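Local coordinates for protein N-acylethanolamine-hydrolyzing acid amidase subunit beta (PDB 6DY3) that probably hydrolyses bioactive fatty acid amides such as N-palmitoylethanolamine to ethanolamine and free fatty acids, as the beta subunit of an autocatalytically cleaved acid amidase heterodimer, at residues P149-V152 with D153-Q156. Numbering follows the deposited sequence.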
loop_
_atom_site.group_PDB
_atom_site.type_symbol
_atom_site.label_atom_id
_atom_site.label_comp_id
_atom_site.label_asym_id
_atom_site.label_seq_id
_atom_site.Cartn_x
_atom_site.Cartn_y
_atom_site.Cartn_z
ATOM N N PRO B 149 -17.963 7.637 2.127
ATOM C CA PRO B 149 -17.272 8.883 1.792
ATOM C C PRO B 149 -17.283 9.898 2.931
ATOM O O PRO B 149 -17.937 9.722 3.961
ATOM C CB PRO B 149 -18.076 9.404 0.593
ATOM C CG PRO B 149 -19.448 8.793 0.744
ATOM C CD PRO B 149 -19.397 7.730 1.811
ATOM N N LEU B 150 -16.529 10.975 2.720
ATOM C CA LEU B 150 -16.541 12.102 3.640
ATOM C C LEU B 150 -17.872 12.842 3.564
ATOM O O LEU B 150 -18.512 12.915 2.511
ATOM C CB LEU B 150 -15.398 13.067 3.317
ATOM C CG LEU B 150 -13.975 12.665 3.707
ATOM C CD1 LEU B 150 -12.971 13.640 3.115
ATOM C CD2 LEU B 150 -13.833 12.625 5.222
ATOM N N ASN B 151 -18.295 13.386 4.712
ATOM C CA ASN B 151 -19.525 14.175 4.809
ATOM C C ASN B 151 -19.221 15.364 5.728
ATOM O O ASN B 151 -19.622 15.397 6.896
ATOM C CB ASN B 151 -20.686 13.329 5.329
ATOM C CG ASN B 151 -22.034 13.951 5.038
ATOM O OD1 ASN B 151 -22.139 15.153 4.782
ATOM N ND2 ASN B 151 -23.079 13.136 5.087
ATOM N N VAL B 152 -18.509 16.357 5.188
ATOM C CA VAL B 152 -18.055 17.475 6.014
ATOM C C VAL B 152 -19.232 18.261 6.566
ATOM O O VAL B 152 -19.166 18.786 7.686
ATOM C CB VAL B 152 -17.097 18.387 5.219
ATOM C CG1 VAL B 152 -15.793 17.655 4.908
ATOM C CG2 VAL B 152 -17.761 18.890 3.939
ATOM N N ASP B 153 -20.329 18.349 5.814
ATOM C CA ASP B 153 -21.490 19.086 6.298
ATOM C C ASP B 153 -22.187 18.365 7.443
ATOM O O ASP B 153 -22.877 19.012 8.238
ATOM C CB ASP B 153 -22.465 19.346 5.151
ATOM C CG ASP B 153 -21.899 20.310 4.111
ATOM O OD1 ASP B 153 -20.959 21.075 4.432
ATOM O OD2 ASP B 153 -22.404 20.311 2.970
ATOM N N ALA B 154 -22.027 17.045 7.543
ATOM C CA ALA B 154 -22.505 16.279 8.683
ATOM C C ALA B 154 -21.453 16.157 9.782
ATOM O O ALA B 154 -21.586 15.304 10.669
ATOM C CB ALA B 154 -22.954 14.890 8.230
ATOM N N ASN B 155 -20.413 16.992 9.737
ATOM C CA ASN B 155 -19.324 16.957 10.711
ATOM C C ASN B 155 -18.551 15.641 10.648
ATOM O O ASN B 155 -18.004 15.182 11.656
ATOM C CB ASN B 155 -19.842 17.204 12.131
ATOM C CG ASN B 155 -18.750 17.674 13.074
ATOM O OD1 ASN B 155 -17.877 18.455 12.689
ATOM N ND2 ASN B 155 -18.785 17.193 14.312
ATOM N N GLN B 156 -18.491 15.032 9.465
ATOM C CA GLN B 156 -17.716 13.816 9.229
ATOM C C GLN B 156 -16.552 14.192 8.315
ATOM O O GLN B 156 -16.561 13.924 7.113
ATOM C CB GLN B 156 -18.590 12.726 8.624
ATOM C CG GLN B 156 -19.776 12.337 9.500
ATOM C CD GLN B 156 -20.664 11.278 8.860
ATOM O OE1 GLN B 156 -20.623 11.061 7.648
ATOM N NE2 GLN B 156 -21.467 10.609 9.678
#
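A four-residue turn closed by a single bridge between Asn151 and Gln156 joins strand 145-149 of one antiparallel sheet to strand 158-161 of the other. The two residues form an antiparallel hydrogen-bonded pair: Asn151 N donates to Gln156 O at 3.0 Å, and Gln156 N returns a bond to Asn151 O at 2.8 Å. Two residues, Asn155 and Gln156, stand across from Asn151 alone, which makes this a G1 beta bulge, with Asn155 in a left-handed backbone conformation (phi 64°). Inside the turn, Asn155 N binds Val152 O at 3.0 Å. Ala154 N reaches Asn151 O and, over 3.3 Å, Asn151 OD1, both weakly. With its CG anti to the backbone N (chi1 -162°), the Asn151 side chain lies against the Ala154 methyl, CG to CB 3.5 Å. Gln156 OE1 comes to 3.2 Å from Asn151 CB, the two amide planes standing nearly perpendicular. Val152 N also bonds to Asn132 OD1, and Asp153 OD2 pairs with Lys131 NZ in a salt bridge, both partners lying in a neighbouring loop, while the buried Leu150 and Val152 side chains pack on strand 2-7.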